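Local structure of inactive PncC family protein (Escherichia coli O157:H7, 5KOL) at residues M2-N5 / R6-I9; T69-A72 / K73-I76; W136-G140 / Q141-A145; G151-E154 / T155-L159. The protein belongs to the CinA family but probably lacks the nicotinamide-nucleotide amidohydrolase activity of the active PncC enzymes, and its actual role is unknown. All coordinates share one frame; numbering follows the deposited sequence.

In the fold
The four contacts follow one another along the chain, and each is a local feature of a different piece of the fold. Contact 1 shapes the N-terminal loop before helix 18-31. Contact 2 starts helix 70-76, just after strand 61-67 on one outermost side of the five-stranded mixed sheet. Contact 3 turns the hairpin 131-138/141-148 on its other side, and contact 4 opens helix 153-171, the next element after that hairpin. Contacts 1 and 3, with centres about 13 Å apart, touch through Arg6 and Tyr143 and through Ile9 and Ala145, which ties the N-terminal loop to the hairpin. Contacts 1 and 2 lie farthest apart, centres about 32 Å from each other; contact 2 adjoins the second subunit.

Contact 1 of 4, residues M2-N5 / R6-I9; sequences MNIN and RNKI
The side-chain amide of Asn7 makes the close part of this contact, reaching back to Met2 and Ile4. Its ND2 lies 3.2 Å from Met2 CE, the end of an extended side chain, and 3.6 Å from Ile4 CB; the Ile4 branch CG2 is slightly farther off. Asn7 CG stands beside its own backbone N (chi1 -51°), which directs the amide back over Ile4, and the side chains of Ile4 and Asn7 cross at about a right angle. The backbone beneath folds into a type I beta turn from Ile4 to Asn7, closed by Asn7 N on Ile4 O at 3.2 Å. Asn7 is also the centre of an inverse gamma turn, whose bond from Lys8 N to Arg6 O is weak. The whole contact lies at the surface, but it is looser around Asn3, Asn5 and Lys8. There Asn3 OD1 accepts from Asn5 N at 3.1 Å, a nearly straight bond that forms an Asx turn leading into the beta turn; a weak second bond from Asn5 ND2 reaches the same oxygen. Lys8 contributes little more than CG, 4.2 Å from Asn5 O. Consecutive turns thus give this irregular N-terminal piece its shape. Arg6 joins it to the body of the protein: its guanidinium group donates through NH2 to Leu171 O and through NH1 to Tyr143 OH. Lys8 O accepts from Gln167 NE2, and Ile9 rests on Ala145, Met147 and Phe163, so the loop lies against both strand 141-148 and helix 153-171.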
loop_
_atom_site.group_PDB
_atom_site.type_symbol
_atom_site.label_atom_id
_atom_site.label_comp_id
_atom_site.label_asym_id
_atom_site.label_seq_id
_atom_site.Cartn_x
_atom_site.Cartn_y
_atom_site.Cartn_z
ATOM N N MET A 2 -10.182 32.170 12.249
ATOM C CA MET A 2 -9.204 31.155 11.873
ATOM C C MET A 2 -7.823 31.499 12.434
ATOM O O MET A 2 -7.221 32.503 12.038
ATOM C CB MET A 2 -9.143 31.034 10.353
ATOM C CG MET A 2 -7.868 30.415 9.839
ATOM S SD MET A 2 -8.034 29.692 8.202
ATOM C CE MET A 2 -6.330 29.690 7.744
ATOM N N ASN A 3 -7.306 30.639 13.312
ATOM C CA ASN A 3 -5.970 30.806 13.880
ATOM C C ASN A 3 -4.942 30.151 12.963
ATOM O O ASN A 3 -5.115 28.996 12.568
ATOM C CB ASN A 3 -5.924 30.200 15.285
ATOM C CG ASN A 3 -4.580 30.380 15.963
ATOM O OD1 ASN A 3 -3.567 29.833 15.526
ATOM N ND2 ASN A 3 -4.561 31.175 17.024
ATOM N N ILE A 4 -3.883 30.887 12.617
ATOM C CA ILE A 4 -2.975 30.456 11.555
ATOM C C ILE A 4 -1.572 30.153 12.069
ATOM O O ILE A 4 -0.643 30.013 11.265
ATOM C CB ILE A 4 -2.921 31.477 10.406
ATOM C CG1 ILE A 4 -2.163 32.733 10.825
ATOM C CG2 ILE A 4 -4.331 31.843 9.936
ATOM C CD1 ILE A 4 -1.885 33.669 9.679
ATOM N N ASN A 5 -1.394 30.029 13.390
ATOM C CA ASN A 5 -0.062 29.781 13.944
ATOM C C ASN A 5 0.520 28.446 13.490
ATOM O O ASN A 5 1.746 28.285 13.445
ATOM C CB ASN A 5 -0.111 29.823 15.468
ATOM C CG ASN A 5 -0.078 31.237 16.009
ATOM O OD1 ASN A 5 0.862 31.996 15.756
ATOM N ND2 ASN A 5 -1.113 31.602 16.748
ATOM N N ARG A 6 -0.325 27.476 13.168
ATOM C CA ARG A 6 0.192 26.174 12.774
ATOM C C ARG A 6 0.295 26.004 11.259
ATOM O O ARG A 6 0.877 25.015 10.802
ATOM C CB ARG A 6 -0.668 25.068 13.392
ATOM C CG ARG A 6 -2.148 25.202 13.109
ATOM C CD ARG A 6 -3.019 24.371 14.058
ATOM N NE ARG A 6 -3.138 22.984 13.611
ATOM C CZ ARG A 6 -4.215 22.477 13.011
ATOM N NH1 ARG A 6 -5.282 23.235 12.765
ATOM N NH2 ARG A 6 -4.233 21.201 12.634
ATOM N N ASN A 7 -0.226 26.953 10.477
ATOM C CA ASN A 7 -0.118 26.922 9.015
ATOM C C ASN A 7 1.296 27.337 8.594
ATOM O O ASN A 7 1.546 28.431 8.076
ATOM C CB ASN A 7 -1.161 27.824 8.354
ATOM C CG ASN A 7 -2.578 27.577 8.850
ATOM O OD1 ASN A 7 -2.846 26.610 9.556
ATOM N ND2 ASN A 7 -3.504 28.454 8.452
ATOM N N LYS A 8 2.243 26.432 8.826
ATOM C CA LYS A 8 3.589 26.554 8.281
ATOM C C LYS A 8 3.848 25.357 7.380
ATOM O O LYS A 8 3.553 24.221 7.760
ATOM C CB LYS A 8 4.673 26.638 9.383
ATOM C CG LYS A 8 4.524 27.808 10.344
ATOM C CD LYS A 8 5.551 27.798 11.504
ATOM C CE LYS A 8 6.018 29.217 11.821
ATOM N NZ LYS A 8 7.151 29.280 12.824
ATOM N N ILE A 9 4.372 25.617 6.186
ATOM C CA ILE A 9 4.885 24.557 5.324
ATOM C C ILE A 9 6.216 24.094 5.911
ATOM O O ILE A 9 7.194 24.847 5.913
ATOM C CB ILE A 9 5.050 25.043 3.882
ATOM C CG1 ILE A 9 3.691 25.447 3.291
ATOM C CG2 ILE A 9 5.699 23.963 3.024
ATOM C CD1 ILE A 9 2.758 24.263 3.090
#

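Contact 2 of 4, residues T69-A72 / K73-I76; sequences TDQA and KMKI
The Lys73 side chain runs back along the helix over the carbonyl of Thr69, with CG 3.4 Å from Thr69 O, while the Met74 side chain folds back on the preceding turn, at Asp70 and Gln71. Lys73 stays extended until its last torsion bends (chi4 73°), leaving NZ 5.1 Å from Asp70 OD2. Water 1 bridges the two, donating to Asp70 OD2 at 2.7 Å and accepting from Lys73 NZ at 2.9 Å. The ammonium group also bonds Ser41 OG and Thr67 O. Met74 sets CG 3.1 Å from Asp70 O; the bend at chi3 (-80°) then carries CE back to 3.9 Å from Gln71 CA and 4.2 Å from Gln71 OE1. All this sits on the short helix 70-76. Thr69 is its N-cap: OG1 accepts from Ala72 N at 3.2 Å, and four successive i to i+4 backbone bonds follow, from Lys73 N on Thr69 O to Ile76 N on Ala72 O. Ile76 packs its CB and CG1 against Ala72 O, and both residues also touch strand 61-67, so one side of the helix is buried on the sheet. Asp70 and Met74 meet Leu84 of helix 81-87. Lys75 places its CB near Gln71 O, and its NZ donates to Arg105 O of the second subunit, whose Tyr61 and Gly62 pack on Thr69 and Ala72.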
loop_
_atom_site.group_PDB
_atom_site.type_symbol
_atom_site.label_atom_id
_atom_site.label_comp_id
_atom_site.label_asym_id
_atom_site.label_seq_id
_atom_site.Cartn_x
_atom_site.Cartn_y
_atom_site.Cartn_z
ATOM N N THR A 69 -4.664 4.598 -10.256
ATOM C CA THR A 69 -5.385 5.013 -11.451
ATOM C C THR A 69 -6.634 5.812 -11.090
ATOM O O THR A 69 -7.069 5.851 -9.936
ATOM C CB THR A 69 -5.789 3.803 -12.308
ATOM O OG1 THR A 69 -6.726 3.005 -11.573
ATOM C CG2 THR A 69 -4.560 2.955 -12.677
ATOM N N ASP A 70 -7.232 6.447 -12.105
ATOM C CA ASP A 70 -8.476 7.176 -11.867
ATOM C C ASP A 70 -9.561 6.236 -11.355
ATOM O O ASP A 70 -10.281 6.555 -10.397
ATOM C CB ASP A 70 -8.940 7.876 -13.149
ATOM C CG ASP A 70 -8.139 9.132 -13.462
ATOM O OD1 ASP A 70 -8.490 9.839 -14.436
ATOM O OD2 ASP A 70 -7.175 9.427 -12.728
ATOM N N GLN A 71 -9.665 5.056 -11.962
ATOM C CA GLN A 71 -10.714 4.108 -11.593
ATOM C C GLN A 71 -10.537 3.620 -10.167
ATOM O O GLN A 71 -11.521 3.459 -9.438
ATOM C CB GLN A 71 -10.726 2.905 -12.541
ATOM C CG GLN A 71 -11.129 3.191 -13.980
ATOM C CD GLN A 71 -10.223 4.214 -14.655
ATOM O OE1 GLN A 71 -10.677 5.039 -15.464
ATOM N NE2 GLN A 71 -8.936 4.185 -14.308
ATOM N N ALA A 72 -9.289 3.361 -9.754
ATOM C CA ALA A 72 -9.072 2.897 -8.391
ATOM C C ALA A 72 -9.437 3.981 -7.377
ATOM O O ALA A 72 -10.024 3.686 -6.328
ATOM C CB ALA A 72 -7.621 2.429 -8.216
ATOM N N LYS A 73 -9.099 5.243 -7.669
ATOM C CA LYS A 73 -9.505 6.330 -6.788
ATOM C C LYS A 73 -11.026 6.413 -6.684
ATOM O O LYS A 73 -11.573 6.626 -5.597
ATOM C CB LYS A 73 -8.925 7.656 -7.280
ATOM C CG LYS A 73 -7.379 7.775 -7.118
ATOM C CD LYS A 73 -6.806 8.967 -7.904
ATOM C CE LYS A 73 -5.271 9.106 -7.756
ATOM N NZ LYS A 73 -4.551 8.028 -8.534
ATOM N N MET A 74 -11.719 6.231 -7.805
ATOM C CA MET A 74 -13.180 6.306 -7.807
ATOM C C MET A 74 -13.810 5.138 -7.051
ATOM O O MET A 74 -14.818 5.314 -6.356
ATOM C CB MET A 74 -13.678 6.333 -9.253
ATOM C CG MET A 74 -13.205 7.570 -10.002
ATOM S SD MET A 74 -14.102 7.917 -11.510
ATOM C CE MET A 74 -13.331 6.782 -12.653
ATOM N N LYS A 75 -13.262 3.930 -7.208
ATOM C CA LYS A 75 -13.901 2.756 -6.630
ATOM C C LYS A 75 -13.571 2.601 -5.151
ATOM O O LYS A 75 -14.456 2.294 -4.344
ATOM C CB LYS A 75 -13.489 1.494 -7.390
ATOM C CG LYS A 75 -14.201 0.248 -6.889
ATOM C CD LYS A 75 -14.243 -0.827 -7.930
ATOM C CE LYS A 75 -15.329 -1.868 -7.633
ATOM N NZ LYS A 75 -15.573 -2.025 -6.170
ATOM N N ILE A 76 -12.298 2.778 -4.785
ATOM C CA ILE A 76 -11.865 2.513 -3.417
ATOM C C ILE A 76 -12.093 3.727 -2.514
ATOM O O ILE A 76 -12.469 3.584 -1.343
ATOM C CB ILE A 76 -10.377 2.085 -3.417
ATOM C CG1 ILE A 76 -10.151 0.897 -4.356
ATOM C CG2 ILE A 76 -9.895 1.781 -1.993
ATOM C CD1 ILE A 76 -11.132 -0.236 -4.175
HETATM O O HOH W 1 -5.081 8.486 -11.364
#

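Contact 3 of 4, residues W136-G140 / Q141-A145; sequences WHIKG and QNYTA
Trp136 and Tyr143 form a hydrogen-bonded pair in the antiparallel beta hairpin 131-138/141-148, which reverses through a type I' turn from Ile138 to Gln141. Trp136 N donates to Tyr143 O and Tyr143 N to Trp136 O; Ile138 and Gln141 exchange a second pair of bonds at the turn. Lys139 and Gly140 occupy its two central positions, both with positive phi as this turn type requires. Between these two bonded pairs, His137 and Asn142 form a non-hydrogen-bonded pair whose side chains meet on the other face: His137 ND1 donates to Asn142 OD1 at 2.8 Å, from above the amide carbonyl plane, with imidazole and amide planes 55° apart. His137 CG lies anti to its backbone N (chi1 178°), which also leaves Gln141 O over one ring face. On the Trp136 face, Ala145 CB meets the indole edge, in the ring plane, 3.8 Å from CZ3, while Ile138 CD1 approaches Tyr143 CE1 at 4.2 Å. Farther out, helix 153-171 covers this face: Ala164 O accepts from Trp136 NE1, and Leu168 and Leu171 pack on Ile138. Helix 92-106 covers the other, with Ile103 on His137 and Thr100 on Asn142. Tyr143 OH, besides its bond to Arg6 NH1, lies 2.7 Å from water 2, which donates to Ile138 O at 2.9 Å.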
loop_
_atom_site.group_PDB
_atom_site.type_symbol
_atom_site.label_atom_id
_atom_site.label_comp_id
_atom_site.label_asym_id
_atom_site.label_seq_id
_atom_site.Cartn_x
_atom_site.Cartn_y
_atom_site.Cartn_z
ATOM N N TRP A 136 -4.655 16.163 4.588
ATOM C CA TRP A 136 -4.746 15.532 5.901
ATOM C C TRP A 136 -6.118 15.786 6.508
ATOM O O TRP A 136 -6.613 16.913 6.470
ATOM C CB TRP A 136 -3.689 16.071 6.876
ATOM C CG TRP A 136 -2.272 15.997 6.349
ATOM C CD1 TRP A 136 -1.348 15.039 6.619
ATOM C CD2 TRP A 136 -1.639 16.934 5.465
ATOM N NE1 TRP A 136 -0.166 15.310 5.952
ATOM C CE2 TRP A 136 -0.321 16.474 5.242
ATOM C CE3 TRP A 136 -2.050 18.133 4.864
ATOM C CZ2 TRP A 136 0.575 17.155 4.426
ATOM C CZ3 TRP A 136 -1.159 18.808 4.050
ATOM C CH2 TRP A 136 0.138 18.319 3.837
ATOM N N HIS A 137 -6.700 14.749 7.105
ATOM C CA HIS A 137 -7.939 14.853 7.864
ATOM C C HIS A 137 -7.595 14.697 9.338
ATOM O O HIS A 137 -7.003 13.688 9.735
ATOM C CB HIS A 137 -8.946 13.784 7.442
ATOM C CG HIS A 137 -10.229 13.819 8.219
ATOM N ND1 HIS A 137 -11.391 14.368 7.714
ATOM C CD2 HIS A 137 -10.538 13.369 9.460
ATOM C CE1 HIS A 137 -12.355 14.258 8.612
ATOM N NE2 HIS A 137 -11.865 13.654 9.679
ATOM N N ILE A 138 -7.941 15.697 10.139
ATOM C CA ILE A 138 -7.714 15.662 11.579
ATOM C C ILE A 138 -8.923 16.254 12.272
ATOM O O ILE A 138 -9.362 17.355 11.920
ATOM C CB ILE A 138 -6.463 16.448 12.004
ATOM C CG1 ILE A 138 -5.316 16.214 11.033
ATOM C CG2 ILE A 138 -6.096 16.089 13.438
ATOM C CD1 ILE A 138 -4.210 17.202 11.162
ATOM N N LYS A 139 -9.442 15.540 13.270
ATOM C CA LYS A 139 -10.534 16.020 14.116
ATOM C C LYS A 139 -11.679 16.600 13.283
ATOM O O LYS A 139 -12.104 17.739 13.474
ATOM C CB LYS A 139 -10.016 17.044 15.131
ATOM C CG LYS A 139 -9.039 16.460 16.158
ATOM C CD LYS A 139 -8.351 17.552 16.980
ATOM C CE LYS A 139 -7.371 16.968 18.001
ATOM N NZ LYS A 139 -5.957 16.957 17.508
ATOM N N GLY A 140 -12.175 15.806 12.335
ATOM C CA GLY A 140 -13.287 16.237 11.503
ATOM C C GLY A 140 -12.984 17.350 10.524
ATOM O O GLY A 140 -13.906 17.854 9.877
ATOM N N GLN A 141 -11.721 17.741 10.383
ATOM C CA GLN A 141 -11.309 18.858 9.549
ATOM C C GLN A 141 -10.300 18.375 8.514
ATOM O O GLN A 141 -9.533 17.438 8.763
ATOM C CB GLN A 141 -10.700 19.986 10.413
ATOM C CG GLN A 141 -10.149 21.182 9.647
ATOM C CD GLN A 141 -11.162 21.819 8.706
ATOM O OE1 GLN A 141 -12.365 21.818 8.972
ATOM N NE2 GLN A 141 -10.673 22.373 7.600
ATOM N N ASN A 142 -10.303 19.023 7.350
ATOM C CA ASN A 142 -9.444 18.635 6.238
ATOM C C ASN A 142 -8.486 19.768 5.884
ATOM O O ASN A 142 -8.875 20.944 5.889
ATOM C CB ASN A 142 -10.294 18.246 5.031
ATOM C CG ASN A 142 -11.140 17.030 5.302
ATOM O OD1 ASN A 142 -10.608 15.940 5.542
ATOM N ND2 ASN A 142 -12.459 17.194 5.259
ATOM N N TYR A 143 -7.230 19.406 5.594
ATOM C CA TYR A 143 -6.179 20.345 5.217
ATOM C C TYR A 143 -5.493 19.881 3.938
ATOM O O TYR A 143 -5.415 18.682 3.665
ATOM C CB TYR A 143 -5.125 20.476 6.332
ATOM C CG TYR A 143 -5.744 20.797 7.673
ATOM C CD1 TYR A 143 -6.254 19.787 8.480
ATOM C CD2 TYR A 143 -5.838 22.102 8.120
ATOM C CE1 TYR A 143 -6.833 20.069 9.700
ATOM C CE2 TYR A 143 -6.413 22.395 9.344
ATOM C CZ TYR A 143 -6.909 21.373 10.130
ATOM O OH TYR A 143 -7.490 21.650 11.350
ATOM N N THR A 144 -4.978 20.838 3.158
ATOM C CA THR A 144 -4.242 20.524 1.937
ATOM C C THR A 144 -2.993 21.397 1.865
ATOM O O THR A 144 -2.915 22.466 2.478
ATOM C CB THR A 144 -5.084 20.744 0.660
ATOM O OG1 THR A 144 -5.395 22.136 0.537
ATOM C CG2 THR A 144 -6.421 19.974 0.723
ATOM N N ALA A 145 -2.012 20.922 1.098
ATOM C CA ALA A 145 -0.813 21.680 0.765
ATOM C C ALA A 145 -0.268 21.154 -0.558
ATOM O O ALA A 145 -0.400 19.974 -0.861
ATOM C CB ALA A 145 0.254 21.566 1.867
HETATM O O HOH W 2 -8.405 19.840 13.104
#

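Contact 4 of 4, residues G151-E154 / T155-L159; sequences GDCE and TVLAL
Asp152 reaches forward to Thr155 and caps the N-terminus of helix 153-171. With CG between its backbone N and carbonyl carbon (chi1 61°), its carboxylate curls over the helix start, and OD1 accepts from Thr155 N at 2.9 Å with an angle of 158° at the hydrogen. Thr155 sets OG1 beside its own backbone N (chi1 -63°), bringing the hydroxyl to 3.0 Å from the same OD1; the two side chains cross at about a right angle. Water 3 lies 3.1 Å from this hydroxyl and accepts from Asp152 N. Val156 CG2 lies 3.3 Å from Asp152 O and 3.5 Å from Gly151 O, and the side chain also touches Phe149. Cys153, its SG anti to the backbone N, lies 4.0 Å from Leu157 CD1, a light apolar contact one turn along. Glu154 extends fully outward from the helix. The helical bonds begin with Val156 N on Asp152 O and continue with Leu157 N on Cys153 O. A carboxylate bonded to a backbone N-H at the positive end of a helix dipole is probably stabilised in its charged form, and Asp152 thereby satisfies an N-H that the first turn cannot.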
loop_
_atom_site.group_PDB
_atom_site.type_symbol
_atom_site.label_atom_id
_atom_site.label_comp_id
_atom_site.label_asym_id
_atom_site.label_seq_id
_atom_site.Cartn_x
_atom_site.Cartn_y
_atom_site.Cartn_z
ATOM N N GLY A 151 14.595 17.223 -8.325
ATOM C CA GLY A 151 15.299 15.959 -8.408
ATOM C C GLY A 151 14.537 14.953 -9.253
ATOM O O GLY A 151 13.430 15.206 -9.738
ATOM N N ASP A 152 15.156 13.785 -9.409
ATOM C CA ASP A 152 14.545 12.735 -10.205
ATOM C C ASP A 152 13.364 12.126 -9.455
ATOM O O ASP A 152 13.006 12.536 -8.346
ATOM C CB ASP A 152 15.586 11.682 -10.605
ATOM C CG ASP A 152 16.243 10.984 -9.416
ATOM O OD1 ASP A 152 15.635 10.870 -8.337
ATOM O OD2 ASP A 152 17.381 10.507 -9.582
ATOM N N CYS A 153 12.748 11.123 -10.081
ATOM C CA CYS A 153 11.524 10.550 -9.531
ATOM C C CYS A 153 11.768 9.899 -8.169
ATOM O O CYS A 153 10.965 10.057 -7.243
ATOM C CB CYS A 153 10.943 9.544 -10.524
ATOM S SG CYS A 153 9.395 8.791 -10.016
ATOM N N GLU A 154 12.874 9.162 -8.029
ATOM C CA GLU A 154 13.187 8.516 -6.757
ATOM C C GLU A 154 13.309 9.541 -5.635
ATOM O O GLU A 154 12.817 9.322 -4.519
ATOM C CB GLU A 154 14.482 7.710 -6.894
ATOM C CG GLU A 154 14.935 7.040 -5.613
ATOM C CD GLU A 154 16.193 6.204 -5.814
ATOM O OE1 GLU A 154 16.709 5.651 -4.819
ATOM O OE2 GLU A 154 16.664 6.102 -6.970
ATOM N N THR A 155 13.951 10.675 -5.928
ATOM C CA THR A 155 14.151 11.733 -4.943
ATOM C C THR A 155 12.842 12.431 -4.600
ATOM O O THR A 155 12.614 12.795 -3.438
ATOM C CB THR A 155 15.177 12.734 -5.483
ATOM O OG1 THR A 155 16.439 12.076 -5.667
ATOM C CG2 THR A 155 15.353 13.924 -4.549
ATOM N N VAL A 156 11.978 12.634 -5.596
ATOM C CA VAL A 156 10.706 13.312 -5.361
ATOM C C VAL A 156 9.800 12.459 -4.483
ATOM O O VAL A 156 9.181 12.957 -3.534
ATOM C CB VAL A 156 10.023 13.654 -6.699
ATOM C CG1 VAL A 156 8.546 14.038 -6.479
ATOM C CG2 VAL A 156 10.780 14.766 -7.426
ATOM N N LEU A 157 9.691 11.164 -4.801
ATOM C CA LEU A 157 8.793 10.304 -4.041
ATOM C C LEU A 157 9.265 10.133 -2.606
ATOM O O LEU A 157 8.442 9.976 -1.702
ATOM C CB LEU A 157 8.672 8.939 -4.712
ATOM C CG LEU A 157 8.110 8.896 -6.132
ATOM C CD1 LEU A 157 7.910 7.443 -6.519
ATOM C CD2 LEU A 157 6.803 9.679 -6.217
ATOM N N ALA A 158 10.580 10.158 -2.377
ATOM C CA ALA A 158 11.082 10.016 -1.017
ATOM C C ALA A 158 10.811 11.272 -0.211
ATOM O O ALA A 158 10.445 11.193 0.969
ATOM C CB ALA A 158 12.585 9.697 -1.029
ATOM N N LEU A 159 10.968 12.441 -0.836
ATOM C CA LEU A 159 10.627 13.681 -0.152
ATOM C C LEU A 159 9.136 13.774 0.141
ATOM O O LEU A 159 8.741 14.274 1.198
ATOM C CB LEU A 159 11.058 14.888 -0.972
ATOM C CG LEU A 159 12.560 15.105 -1.023
ATOM C CD1 LEU A 159 12.924 15.771 -2.334
ATOM C CD2 LEU A 159 12.994 15.918 0.203
HETATM O O HOH W 3 17.940 13.707 -7.855
#